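Local coordinates for protein putative mandelate racemase (Salmonella typhimurium, PDB 2O56) that binds magnesium and, as a member of the enolase superfamily, is probably a hydro-lyase (dehydratase) whose substrate is not established, at residues A[69-74]-A[107-112]; A[73-78]-A[302-307]; A[246-251]-A[269-274]; A[290-295]-A[317-322]. All coordinates share one frame; numbering follows the deposited sequence.

Interaction 1 (A[69-74]-A[107-112])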
loop_
_atom_site.group_PDB
_atom_site.type_symbol
_atom_site.label_atom_id
_atom_site.label_comp_id
_atom_site.label_asym_id
_atom_site.label_seq_id
_atom_site.Cartn_x
_atom_site.Cartn_y
_atom_site.Cartn_z
ATOM N N MET A 69 34.256 -30.442 -12.944
ATOM C CA MET A 69 32.813 -30.459 -13.222
ATOM C C MET A 69 32.569 -30.629 -14.716
ATOM O O MET A 69 33.420 -30.295 -15.523
ATOM C CB MET A 69 32.105 -29.186 -12.711
ATOM C CG MET A 69 32.217 -28.972 -11.203
ATOM S SD MET A 69 31.218 -27.621 -10.531
ATOM C CE MET A 69 29.594 -28.426 -10.489
ATOM N N ASP A 70 31.395 -31.144 -15.063
ATOM C CA ASP A 70 30.915 -31.193 -16.442
ATOM C C ASP A 70 30.485 -29.797 -16.866
ATOM O O ASP A 70 29.492 -29.276 -16.346
ATOM C CB ASP A 70 29.713 -32.133 -16.493
ATOM C CG ASP A 70 29.268 -32.475 -17.900
ATOM O OD1 ASP A 70 29.582 -31.749 -18.868
ATOM O OD2 ASP A 70 28.566 -33.507 -18.037
ATOM N N PRO A 71 31.199 -29.198 -17.835
ATOM C CA PRO A 71 30.881 -27.823 -18.245
ATOM C C PRO A 71 29.527 -27.689 -18.946
ATOM O O PRO A 71 29.045 -26.573 -19.138
ATOM C CB PRO A 71 32.031 -27.475 -19.195
ATOM C CG PRO A 71 32.434 -28.798 -19.773
ATOM C CD PRO A 71 32.328 -29.746 -18.618
ATOM N N MET A 72 28.906 -28.814 -19.298
ATOM C CA MET A 72 27.583 -28.803 -19.933
ATOM C C MET A 72 26.472 -28.349 -18.981
ATOM O O MET A 72 25.435 -27.870 -19.431
ATOM C CB MET A 72 27.255 -30.177 -20.569
ATOM C CG MET A 72 28.302 -30.602 -21.638
ATOM S SD MET A 72 28.400 -29.435 -23.032
ATOM C CE MET A 72 26.809 -29.882 -23.729
ATOM N N ASN A 73 26.724 -28.479 -17.675
ATOM C CA ASN A 73 25.756 -28.189 -16.622
ATOM C C ASN A 73 25.834 -26.729 -16.181
ATOM O O ASN A 73 26.129 -26.433 -15.029
ATOM C CB ASN A 73 25.966 -29.126 -15.405
ATOM C CG ASN A 73 25.940 -30.593 -15.787
ATOM O OD1 ASN A 73 25.435 -30.936 -16.837
ATOM N ND2 ASN A 73 26.466 -31.468 -14.915
ATOM N N ASN A 74 25.585 -25.808 -17.099
ATOM C CA ASN A 74 25.698 -24.400 -16.749
ATOM C C ASN A 74 24.731 -23.987 -15.634
ATOM O O ASN A 74 25.079 -23.143 -14.811
ATOM C CB ASN A 74 25.527 -23.495 -17.982
ATOM C CG ASN A 74 24.185 -23.711 -18.682
ATOM O OD1 ASN A 74 23.967 -24.736 -19.312
ATOM N ND2 ASN A 74 23.285 -22.746 -18.562
ATOM N N TRP A 107 28.995 -21.576 -22.115
ATOM C CA TRP A 107 28.147 -21.580 -23.309
ATOM C C TRP A 107 28.960 -21.661 -24.610
ATOM O O TRP A 107 28.457 -22.153 -25.630
ATOM C CB TRP A 107 27.254 -20.327 -23.360
ATOM C CG TRP A 107 26.074 -20.399 -22.416
ATOM C CD1 TRP A 107 26.065 -20.086 -21.079
ATOM C CD2 TRP A 107 24.747 -20.839 -22.731
ATOM N NE1 TRP A 107 24.811 -20.302 -20.548
ATOM C CE2 TRP A 107 23.984 -20.762 -21.538
ATOM C CE3 TRP A 107 24.131 -21.309 -23.899
ATOM C CZ2 TRP A 107 22.636 -21.117 -21.488
ATOM C CZ3 TRP A 107 22.781 -21.664 -23.847
ATOM C CH2 TRP A 107 22.051 -21.563 -22.644
ATOM N N ASP A 108 30.181 -21.136 -24.594
ATOM C CA ASP A 108 31.071 -21.251 -25.753
ATOM C C ASP A 108 31.410 -22.739 -25.963
ATOM O O ASP A 108 31.269 -23.274 -27.063
ATOM C CB ASP A 108 32.335 -20.435 -25.515
ATOM C CG ASP A 108 33.161 -20.237 -26.781
ATOM O OD1 ASP A 108 32.588 -20.200 -27.903
ATOM O OD2 ASP A 108 34.391 -20.106 -26.649
ATOM N N ILE A 109 31.788 -23.411 -24.875
ATOM C CA ILE A 109 32.003 -24.869 -24.874
ATOM C C ILE A 109 30.805 -25.667 -25.359
ATOM O O ILE A 109 30.955 -26.631 -26.103
ATOM C CB ILE A 109 32.412 -25.387 -23.462
ATOM C CG1 ILE A 109 33.868 -25.007 -23.172
ATOM C CG2 ILE A 109 32.245 -26.912 -23.385
ATOM C CD1 ILE A 109 34.271 -25.053 -21.719
ATOM N N LYS A 110 29.613 -25.271 -24.915
ATOM C CA LYS A 110 28.388 -26.002 -25.222
ATOM C C LYS A 110 28.093 -25.878 -26.710
ATOM O O LYS A 110 27.741 -26.854 -27.357
ATOM C CB LYS A 110 27.233 -25.429 -24.379
ATOM C CG LYS A 110 25.951 -26.212 -24.403
ATOM C CD LYS A 110 24.741 -25.343 -24.007
ATOM C CE LYS A 110 24.861 -24.844 -22.578
ATOM N NZ LYS A 110 25.051 -26.024 -21.664
ATOM N N GLY A 111 28.262 -24.671 -27.251
ATOM C CA GLY A 111 28.125 -24.441 -28.690
ATOM C C GLY A 111 29.119 -25.211 -29.540
ATOM O O GLY A 111 28.740 -25.828 -30.550
ATOM N N LYS A 112 30.387 -25.179 -29.131
ATOM C CA LYS A 112 31.449 -25.857 -29.869
ATOM C C LYS A 112 31.256 -27.372 -29.887
ATOM O O LYS A 112 31.472 -28.015 -30.924
ATOM C CB LYS A 112 32.811 -25.497 -29.288
ATOM C CG LYS A 112 33.148 -24.050 -29.484
ATOM C CD LYS A 112 34.417 -23.678 -28.789
ATOM C CE LYS A 112 35.045 -22.476 -29.467
ATOM N NZ LYS A 112 35.961 -21.736 -28.533
HETATM O O HOH W 1 24.041 -28.333 -21.793
#

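Interaction 2 (A[73-78]-A[302-307])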
loop_
_atom_site.group_PDB
_atom_site.type_symbol
_atom_site.label_atom_id
_atom_site.label_comp_id
_atom_site.label_asym_id
_atom_site.label_seq_id
_atom_site.Cartn_x
_atom_site.Cartn_y
_atom_site.Cartn_z
ATOM N N ASN A 73 26.724 -28.479 -17.675
ATOM C CA ASN A 73 25.756 -28.189 -16.622
ATOM C C ASN A 73 25.834 -26.729 -16.181
ATOM O O ASN A 73 26.129 -26.433 -15.029
ATOM C CB ASN A 73 25.966 -29.126 -15.405
ATOM C CG ASN A 73 25.940 -30.593 -15.787
ATOM O OD1 ASN A 73 25.435 -30.936 -16.837
ATOM N ND2 ASN A 73 26.466 -31.468 -14.915
ATOM N N ASN A 74 25.585 -25.808 -17.099
ATOM C CA ASN A 74 25.698 -24.400 -16.749
ATOM C C ASN A 74 24.731 -23.987 -15.634
ATOM O O ASN A 74 25.079 -23.143 -14.811
ATOM C CB ASN A 74 25.527 -23.495 -17.982
ATOM C CG ASN A 74 24.185 -23.711 -18.682
ATOM O OD1 ASN A 74 23.967 -24.736 -19.312
ATOM N ND2 ASN A 74 23.285 -22.746 -18.562
ATOM N N GLU A 75 23.532 -24.566 -15.607
ATOM C CA GLU A 75 22.534 -24.196 -14.586
ATOM C C GLU A 75 23.047 -24.569 -13.203
ATOM O O GLU A 75 23.002 -23.772 -12.268
ATOM C CB GLU A 75 21.192 -24.899 -14.833
ATOM C CG GLU A 75 20.346 -24.326 -15.998
ATOM C CD GLU A 75 19.648 -22.998 -15.687
ATOM O OE1 GLU A 75 19.563 -22.607 -14.516
ATOM O OE2 GLU A 75 19.167 -22.324 -16.625
ATOM N N ALA A 76 23.553 -25.790 -13.086
ATOM C CA ALA A 76 24.097 -26.275 -11.818
ATOM C C ALA A 76 25.343 -25.505 -11.405
ATOM O O ALA A 76 25.537 -25.248 -10.229
ATOM C CB ALA A 76 24.389 -27.770 -11.901
ATOM N N ILE A 77 26.182 -25.132 -12.367
ATOM C CA ILE A 77 27.406 -24.426 -12.036
ATOM C C ILE A 77 27.050 -22.996 -11.586
ATOM O O ILE A 77 27.600 -22.502 -10.611
ATOM C CB ILE A 77 28.423 -24.430 -13.209
ATOM C CG1 ILE A 77 29.112 -25.794 -13.311
ATOM C CG2 ILE A 77 29.471 -23.312 -13.062
ATOM C CD1 ILE A 77 29.555 -26.166 -14.720
ATOM N N TRP A 78 26.108 -22.357 -12.281
ATOM C CA TRP A 78 25.659 -21.011 -11.888
ATOM C C TRP A 78 25.155 -21.007 -10.432
ATOM O O TRP A 78 25.565 -20.188 -9.611
ATOM C CB TRP A 78 24.587 -20.478 -12.847
ATOM C CG TRP A 78 24.542 -18.949 -12.829
ATOM C CD1 TRP A 78 25.218 -18.106 -13.642
ATOM C CD2 TRP A 78 23.839 -18.121 -11.889
ATOM N NE1 TRP A 78 24.954 -16.792 -13.311
ATOM C CE2 TRP A 78 24.100 -16.769 -12.240
ATOM C CE3 TRP A 78 22.987 -18.385 -10.821
ATOM C CZ2 TRP A 78 23.566 -15.684 -11.522
ATOM C CZ3 TRP A 78 22.438 -17.296 -10.117
ATOM C CH2 TRP A 78 22.727 -15.974 -10.475
ATOM N N GLY A 302 26.179 -13.213 -16.775
ATOM C CA GLY A 302 26.533 -14.148 -17.857
ATOM C C GLY A 302 25.334 -14.479 -18.705
ATOM O O GLY A 302 24.256 -13.902 -18.536
ATOM N N ILE A 303 25.501 -15.415 -19.627
ATOM C CA ILE A 303 24.414 -15.759 -20.542
ATOM C C ILE A 303 23.238 -16.433 -19.827
ATOM O O ILE A 303 22.062 -16.169 -20.129
ATOM C CB ILE A 303 24.939 -16.662 -21.670
ATOM C CG1 ILE A 303 25.900 -15.867 -22.565
ATOM C CG2 ILE A 303 23.825 -17.213 -22.463
ATOM C CD1 ILE A 303 26.875 -16.747 -23.328
ATOM N N THR A 304 23.552 -17.319 -18.887
ATOM C CA THR A 304 22.503 -18.052 -18.177
ATOM C C THR A 304 21.530 -17.097 -17.481
ATOM O O THR A 304 20.307 -17.233 -17.612
ATOM C CB THR A 304 23.097 -19.043 -17.181
ATOM O OG1 THR A 304 24.031 -19.881 -17.870
ATOM C CG2 THR A 304 22.005 -19.923 -16.568
ATOM N N GLU A 305 22.086 -16.119 -16.772
ATOM C CA GLU A 305 21.295 -15.206 -15.962
ATOM C C GLU A 305 20.715 -14.062 -16.792
ATOM O O GLU A 305 19.560 -13.663 -16.583
ATOM C CB GLU A 305 22.123 -14.654 -14.789
ATOM C CG GLU A 305 21.288 -13.857 -13.805
ATOM C CD GLU A 305 20.423 -14.709 -12.892
ATOM O OE1 GLU A 305 20.453 -15.963 -12.977
ATOM O OE2 GLU A 305 19.680 -14.116 -12.087
ATOM N N VAL A 306 21.485 -13.522 -17.726
ATOM C CA VAL A 306 20.936 -12.409 -18.519
ATOM C C VAL A 306 19.735 -12.822 -19.396
ATOM O O VAL A 306 18.769 -12.068 -19.526
ATOM C CB VAL A 306 22.040 -11.586 -19.254
ATOM C CG1 VAL A 306 21.435 -10.582 -20.230
ATOM C CG2 VAL A 306 22.901 -10.831 -18.213
ATOM N N LYS A 307 19.764 -14.027 -19.969
ATOM C CA LYS A 307 18.576 -14.555 -20.635
ATOM C C LYS A 307 17.366 -14.537 -19.693
ATOM O O LYS A 307 16.286 -14.149 -20.086
ATOM C CB LYS A 307 18.821 -15.974 -21.175
ATOM C CG LYS A 307 17.671 -16.564 -21.982
ATOM C CD LYS A 307 17.405 -15.765 -23.264
ATOM C CE LYS A 307 16.328 -16.432 -24.139
ATOM N NZ LYS A 307 15.100 -16.853 -23.368
#

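Interaction 3 (A[246-251]-A[269-274]). With MG (magnesium ion), chain I.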
loop_
_atom_site.group_PDB
_atom_site.type_symbol
_atom_site.label_atom_id
_atom_site.label_comp_id
_atom_site.label_asym_id
_atom_site.label_seq_id
_atom_site.Cartn_x
_atom_site.Cartn_y
_atom_site.Cartn_z
ATOM N N TYR A 246 16.491 7.830 -21.175
ATOM C CA TYR A 246 17.292 8.634 -20.266
ATOM C C TYR A 246 18.027 7.625 -19.381
ATOM O O TYR A 246 17.383 6.937 -18.608
ATOM C CB TYR A 246 16.327 9.445 -19.397
ATOM C CG TYR A 246 16.932 10.545 -18.532
ATOM C CD1 TYR A 246 18.103 11.200 -18.905
ATOM C CD2 TYR A 246 16.303 10.939 -17.341
ATOM C CE1 TYR A 246 18.636 12.215 -18.122
ATOM C CE2 TYR A 246 16.832 11.964 -16.542
ATOM C CZ TYR A 246 17.994 12.591 -16.938
ATOM O OH TYR A 246 18.522 13.585 -16.160
ATOM N N GLU A 247 19.353 7.533 -19.507
ATOM C CA GLU A 247 20.114 6.372 -19.028
ATOM C C GLU A 247 20.826 6.643 -17.699
ATOM O O GLU A 247 21.517 7.652 -17.533
ATOM C CB GLU A 247 21.147 5.905 -20.088
ATOM C CG GLU A 247 22.069 4.826 -19.575
ATOM C CD GLU A 247 22.969 4.227 -20.631
ATOM O OE1 GLU A 247 22.628 4.254 -21.837
ATOM O OE2 GLU A 247 24.037 3.719 -20.246
ATOM N N GLU A 248 20.654 5.728 -16.750
ATOM C CA GLU A 248 21.257 5.855 -15.428
ATOM C C GLU A 248 21.174 7.244 -14.789
ATOM O O GLU A 248 22.203 7.795 -14.387
ATOM C CB GLU A 248 22.731 5.412 -15.490
ATOM C CG GLU A 248 22.915 3.904 -15.626
ATOM C CD GLU A 248 24.233 3.436 -15.065
ATOM O OE1 GLU A 248 25.266 3.846 -15.614
ATOM O OE2 GLU A 248 24.239 2.662 -14.078
ATOM N N PRO A 249 19.956 7.812 -14.659
ATOM C CA PRO A 249 19.887 9.137 -14.044
ATOM C C PRO A 249 20.398 9.108 -12.587
ATOM O O PRO A 249 20.889 10.104 -12.061
ATOM C CB PRO A 249 18.388 9.447 -14.079
ATOM C CG PRO A 249 17.712 8.103 -14.138
ATOM C CD PRO A 249 18.613 7.281 -14.977
ATOM N N VAL A 250 20.313 7.954 -11.940
ATOM C CA VAL A 250 20.679 7.874 -10.534
ATOM C C VAL A 250 21.195 6.427 -10.304
ATOM O O VAL A 250 20.874 5.523 -11.073
ATOM C CB VAL A 250 19.444 8.221 -9.637
ATOM C CG1 VAL A 250 18.311 7.164 -9.795
ATOM C CG2 VAL A 250 19.839 8.329 -8.184
ATOM N N MET A 251 22.038 6.222 -9.296
ATOM C CA MET A 251 22.534 4.876 -8.977
ATOM C C MET A 251 21.390 3.973 -8.481
ATOM O O MET A 251 20.371 4.495 -8.044
ATOM C CB MET A 251 23.650 4.978 -7.930
ATOM C CG MET A 251 23.199 5.410 -6.557
ATOM S SD MET A 251 24.598 5.620 -5.422
ATOM C CE MET A 251 23.754 6.240 -3.967
ATOM N N LEU A 269 12.986 5.702 -18.740
ATOM C CA LEU A 269 14.289 5.500 -18.080
ATOM C C LEU A 269 14.965 4.199 -18.509
ATOM O O LEU A 269 14.295 3.198 -18.784
ATOM C CB LEU A 269 14.150 5.523 -16.541
ATOM C CG LEU A 269 13.506 6.745 -15.871
ATOM C CD1 LEU A 269 13.737 6.707 -14.361
ATOM C CD2 LEU A 269 14.048 8.038 -16.430
ATOM N N ALA A 270 16.300 4.217 -18.544
ATOM C CA ALA A 270 17.071 3.006 -18.748
ATOM C C ALA A 270 18.139 2.871 -17.685
ATOM O O ALA A 270 18.691 3.861 -17.206
ATOM C CB ALA A 270 17.696 2.990 -20.143
ATOM N N ALA A 271 18.416 1.632 -17.293
ATOM C CA ALA A 271 19.512 1.363 -16.386
ATOM C C ALA A 271 19.756 -0.117 -16.489
ATOM O O ALA A 271 18.911 -0.843 -17.022
ATOM C CB ALA A 271 19.137 1.733 -14.946
ATOM N N GLY A 272 20.901 -0.563 -15.973
ATOM C CA GLY A 272 21.142 -1.989 -15.839
ATOM C C GLY A 272 22.606 -2.406 -15.821
ATOM O O GLY A 272 22.937 -3.492 -15.356
ATOM N N GLU A 273 23.502 -1.548 -16.300
ATOM C CA GLU A 273 24.921 -1.920 -16.279
ATOM C C GLU A 273 25.455 -2.163 -14.865
ATOM O O GLU A 273 26.420 -2.918 -14.677
ATOM C CB GLU A 273 25.789 -0.920 -17.047
ATOM C CG GLU A 273 25.858 0.475 -16.470
ATOM C CD GLU A 273 26.411 1.462 -17.474
ATOM O OE1 GLU A 273 25.610 2.068 -18.215
ATOM O OE2 GLU A 273 27.644 1.621 -17.548
ATOM N N ARG A 274 24.801 -1.548 -13.876
ATOM C CA ARG A 274 25.153 -1.725 -12.480
ATOM C C ARG A 274 24.067 -2.345 -11.615
ATOM O O ARG A 274 24.054 -2.177 -10.401
ATOM C CB ARG A 274 25.668 -0.423 -11.891
ATOM C CG ARG A 274 27.091 -0.104 -12.356
ATOM C CD ARG A 274 27.518 1.218 -11.813
ATOM N NE ARG A 274 26.974 2.311 -12.615
ATOM C CZ ARG A 274 27.409 3.559 -12.542
ATOM N NH1 ARG A 274 28.382 3.861 -11.692
ATOM N NH2 ARG A 274 26.878 4.497 -13.311
HETATM MG MG MG I . 26.152 3.742 -19.630
HETATM O O HOH W 2 22.690 0.648 -13.804
HETATM O O HOH W 3 27.307 2.761 -21.254
HETATM O O HOH W 4 25.656 4.963 -17.615
#

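Interaction 4 (A[290-295]-A[317-322])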
loop_
_atom_site.group_PDB
_atom_site.type_symbol
_atom_site.label_atom_id
_atom_site.label_comp_id
_atom_site.label_asym_id
_atom_site.label_seq_id
_atom_site.Cartn_x
_atom_site.Cartn_y
_atom_site.Cartn_z
ATOM N N LEU A 290 11.789 1.557 -14.652
ATOM C CA LEU A 290 12.602 1.415 -15.873
ATOM C C LEU A 290 11.708 1.069 -17.042
ATOM O O LEU A 290 10.766 0.312 -16.880
ATOM C CB LEU A 290 13.697 0.341 -15.685
ATOM C CG LEU A 290 14.732 0.614 -14.577
ATOM C CD1 LEU A 290 15.796 -0.457 -14.587
ATOM C CD2 LEU A 290 15.346 2.002 -14.817
ATOM N N SER A 291 11.987 1.638 -18.214
ATOM C CA SER A 291 11.329 1.231 -19.447
ATOM C C SER A 291 12.243 0.340 -20.273
ATOM O O SER A 291 11.779 -0.542 -20.992
ATOM C CB SER A 291 10.959 2.468 -20.298
ATOM O OG SER A 291 9.943 3.231 -19.671
ATOM N N VAL A 292 13.542 0.617 -20.203
ATOM C CA VAL A 292 14.559 -0.123 -20.964
ATOM C C VAL A 292 15.588 -0.654 -19.969
ATOM O O VAL A 292 16.062 0.099 -19.129
ATOM C CB VAL A 292 15.270 0.793 -22.004
ATOM C CG1 VAL A 292 16.490 0.080 -22.681
ATOM C CG2 VAL A 292 14.280 1.264 -23.061
ATOM N N ILE A 293 15.912 -1.948 -20.057
ATOM C CA ILE A 293 16.937 -2.527 -19.192
ATOM C C ILE A 293 18.232 -2.801 -19.957
ATOM O O ILE A 293 18.210 -3.134 -21.150
ATOM C CB ILE A 293 16.430 -3.771 -18.417
ATOM C CG1 ILE A 293 16.074 -4.900 -19.378
ATOM C CG2 ILE A 293 15.217 -3.390 -17.509
ATOM C CD1 ILE A 293 16.129 -6.268 -18.712
ATOM N N GLN A 294 19.361 -2.626 -19.273
ATOM C CA GLN A 294 20.660 -2.643 -19.926
ATOM C C GLN A 294 21.676 -3.542 -19.239
ATOM O O GLN A 294 22.777 -3.076 -18.923
ATOM C CB GLN A 294 21.234 -1.228 -20.033
ATOM C CG GLN A 294 20.253 -0.218 -20.612
ATOM C CD GLN A 294 20.779 1.191 -20.536
ATOM O OE1 GLN A 294 21.067 1.689 -19.468
ATOM N NE2 GLN A 294 20.918 1.833 -21.679
ATOM N N PRO A 295 21.331 -4.835 -19.030
ATOM C CA PRO A 295 22.326 -5.682 -18.408
ATOM C C PRO A 295 23.512 -5.845 -19.342
ATOM O O PRO A 295 23.346 -5.901 -20.562
ATOM C CB PRO A 295 21.594 -7.027 -18.199
ATOM C CG PRO A 295 20.462 -7.013 -19.212
ATOM C CD PRO A 295 20.094 -5.565 -19.381
ATOM N N ASP A 317 6.791 -5.517 -19.774
ATOM C CA ASP A 317 6.902 -4.738 -21.003
ATOM C C ASP A 317 8.197 -3.939 -21.079
ATOM O O ASP A 317 8.191 -2.794 -21.548
ATOM C CB ASP A 317 5.716 -3.774 -21.136
ATOM C CG ASP A 317 4.482 -4.431 -21.724
ATOM O OD1 ASP A 317 4.370 -5.673 -21.662
ATOM O OD2 ASP A 317 3.615 -3.696 -22.245
ATOM N N LYS A 318 9.304 -4.518 -20.622
ATOM C CA LYS A 318 10.600 -3.855 -20.819
ATOM C C LYS A 318 11.239 -4.346 -22.088
ATOM O O LYS A 318 11.041 -5.491 -22.525
ATOM C CB LYS A 318 11.577 -3.979 -19.630
ATOM C CG LYS A 318 10.939 -3.917 -18.243
ATOM C CD LYS A 318 10.369 -2.565 -17.955
ATOM C CE LYS A 318 9.660 -2.547 -16.620
ATOM N NZ LYS A 318 8.554 -1.533 -16.653
ATOM N N THR A 319 11.968 -3.443 -22.722
ATOM C CA THR A 319 12.805 -3.821 -23.842
ATOM C C THR A 319 14.267 -3.704 -23.416
ATOM O O THR A 319 14.572 -3.154 -22.357
ATOM C CB THR A 319 12.527 -2.968 -25.072
ATOM O OG1 THR A 319 12.666 -1.591 -24.721
ATOM C CG2 THR A 319 11.132 -3.219 -25.563
ATOM N N VAL A 320 15.152 -4.284 -24.216
ATOM C CA VAL A 320 16.500 -4.584 -23.769
ATOM C C VAL A 320 17.509 -3.972 -24.725
ATOM O O VAL A 320 17.441 -4.183 -25.938
ATOM C CB VAL A 320 16.737 -6.095 -23.687
ATOM C CG1 VAL A 320 18.143 -6.395 -23.184
ATOM C CG2 VAL A 320 15.675 -6.756 -22.796
ATOM N N GLN A 321 18.435 -3.204 -24.162
ATOM C CA GLN A 321 19.658 -2.833 -24.841
ATOM C C GLN A 321 20.807 -3.362 -24.000
ATOM O O GLN A 321 21.103 -2.787 -22.967
ATOM C CB GLN A 321 19.762 -1.299 -24.909
ATOM C CG GLN A 321 21.118 -0.834 -25.484
ATOM C CD GLN A 321 21.856 0.126 -24.583
ATOM O OE1 GLN A 321 21.447 1.282 -24.409
ATOM N NE2 GLN A 321 22.965 -0.325 -24.035
ATOM N N ILE A 322 21.447 -4.446 -24.429
ATOM C CA ILE A 322 22.610 -4.974 -23.724
ATOM C C ILE A 322 23.651 -3.872 -23.561
ATOM O O ILE A 322 23.951 -3.141 -24.508
ATOM C CB ILE A 322 23.210 -6.231 -24.431
ATOM C CG1 ILE A 322 22.154 -7.338 -24.543
ATOM C CG2 ILE A 322 24.398 -6.821 -23.639
ATOM C CD1 ILE A 322 21.619 -7.831 -23.205
HETATM O O HOH W 5 10.739 -0.252 -23.468
#

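Interaction 1 (A[69-74]-A[107-112])
The ammonium group of Lys-110 is held by the side chain of Asn-74 and by a water. NZ of Lys-110 donates to OD1 of Asn-74 over 2.9 Å, reaching the amide oxygen from above the carbonyl plane, 38° out of it. The water gives a hydrogen bond to the carbonyl O of Met-72 and appears to bridge it to NZ, though its distance from NZ is unusually short. That carbonyl also lies close to NZ itself, but at an angle too poor for a direct bond. The lysine chain runs extended to CD and then folds twice near its end, which turns NZ back to the turn while leaving CE of Lys-110 over the rim of one face of the Trp-107 ring, 3.8 Å above its plane. The amide of Asn-74 meets the same indole, ND2 lying 3.4 Å from CZ2 of Trp-107 with amide and ring planes 60° apart. Both ND2 of Asn-74 and NE1 of Trp-107 are donors, and both give to the hydroxyl of Thr-304. The setting is the N-terminal capping domain of the enolase superfamily: a type I turn from Asp-70 to Asn-73, begun by an Asx turn in which OD1 of Asp-70 accepts from N of Met-72, leads into helix 74-83 and is laid against helix 93-114. Along the apolar part of the interface, the Met-72 chain is bent at chi2 and chi3, and its CE lies 3.8 Å from CG of Lys-110. Pro-71 crosses Ile-109 at about a right angle, CG to CG2 4.1 Å, and both residues also touch Thr-34 of strand 28-34.

Interaction 2 (A[73-78]-A[302-307])
Thr-304 meets the start of helix 74-83 with both branches of its side chain. ND2 of Asn-74 donates to OG1 of Thr-304 over 3.0 Å, at an N-H...O angle of 153° and with the hydroxyl tilted a little from the amide plane. The methyl CG2 of Thr-304 turns to the carboxylate of Glu-75, 3.7 Å from OE2. One helical turn on from Asn-74, Trp-78 reaches across to Glu-305: the carboxylate lies over one face of the indole, its plane only 5° from that of the ring, and OE1 of Glu-305 sits 3.3 Å above the ring plane, offset toward the six-membered rim. Glu-305 gets there with CG anti to its backbone N and a bend at chi2 that lays the carboxylate flat on the ring. In the second shell, OG1 of Thr-304 also meets Asp-103 and Trp-107 of helix 93-114, while Arg-278 holds OE2 of Glu-305 in a salt bridge and NE1 of Trp-78 bonds to the carbonyl of Gly-301. Glu-75 is paired with Lys-308 and, across the subunit boundary, with Lys-307 of the second subunit. The axes of 74-78 and 302-307 pass 10.1 Å apart at -90°, and the gap is filled by Asn-74, Trp-78, Thr-304 and Glu-305. This crosswise pair forms part of the seam between the N-terminal domain and the barrel domain, the two domains of the enolase superfamily fold.

Interaction 3 (A[246-251]-A[269-274])
Two carboxylates are stacked nearly parallel, those of Glu-248 and Glu-273, with planes 6° apart and CD of Glu-273 3.2 Å from OE1 of Glu-248. At the edge of the Arg-274 guanidinium lies the carboxylate of Glu-248, gripped side-on by two nitrogens. NH2 of Arg-274 donates to OE1 of Glu-248 over 2.9 Å from above the carboxylate plane, whereas NE of Arg-274 takes the syn lone pair of OE2 at 3.1 Å; the two planes stand 55° apart. This salt bridge would offset part of the charge gathered by the neighbouring glutamates. Glu-248, seen elsewhere as a magnesium ligand of this protein, does not bind the ion in this chain. A water ties OE2 of Glu-248 to the backbone N of both Gly-272 and Arg-274. OE2 of Glu-247 binds the magnesium at 2.2 Å and OE1 of Glu-273 binds it at 2.3 Å; two waters and Glu-221 complete the ligands found around the metal. Glu-247 reaches it fully extended, and its OE1 is held by Lys-172. The site lies at the C-terminal ends of the parallel barrel strands, as throughout the enolase superfamily, and strands 246-247 and 269-271 are successive members joined through helix 255-264. Between them N of Ala-270 donates to O of Tyr-246, and N of Glu-248 to O of Ala-270 at 2.7 Å. On the opposite face of the sheet from Glu-247, CD2 of Leu-269 packs 3.8 Å from CD2 of Tyr-246, at the edge of its ring. Phe-86 of the third subunit accepts from NH1 of Arg-274 with its carbonyl O and makes a cation-pi contact with the guanidinium.

Interaction 4 (A[290-295]-A[317-322])
Gln-294 and Gln-321 are brought together by different torsions: Gln-294 has CG anti to its carbonyl carbon (chi1 -50°) and runs on extended, while Gln-321 sets CG opposite its own N and bends at chi2 (-125°). NE2 of Gln-294 thus donates to OE1 of Gln-321 over 2.8 Å, coming from above the carbonyl plane, with the two amides 63° apart. That oxygen is also bonded by the hydroxyls of Tyr-245 and Tyr-133, and NE2 of Gln-321 is anchored on O of Ile-322, which fixes the rotation of the amide. NE2 of Gln-294 gives a further bond to OE1 of the magnesium ligand Glu-247, making Gln-294 a second-shell residue. Strands 292-293 and 319-320 run parallel in the barrel, linked by helix 302-314 in a beta-alpha-beta unit. N of Ile-293 donates to O of Thr-319 at 2.9 Å, and N of Gln-321 to O of Ile-293 at 3.0 Å. On the face turned to that helix, CG1 of Ile-293 packs 3.9 Å from CG2 of Val-320. Near Leu-290, NZ of Lys-318 meets O of Leu-290 almost head-on at 2.9 Å, and a water joins O of Ser-291 to OG1 of Thr-319.

In the fold
From the N terminus, interaction 1 closes a loop of about 30 residues within the N-terminal domain, folding the 69-74 turn against helix 93-114. Interaction 2 starts from the same stretch, sharing Asn-73 and Asn-74, but spans more than 220 residues to join the N-terminal domain to barrel helix 302-314. Within that long span lies interaction 3, which closes one beta-alpha-beta unit at the metal site. Interaction 4 follows it in series and crosses interaction 2, because helix 302-314 is the connection between its two strands. Interactions 3 and 4 are neighbours in one parallel sheet, through strands 269-271 and 292-293; Val-306 packs on Pro-295 and Ile-322, joining interaction 2 to interaction 4.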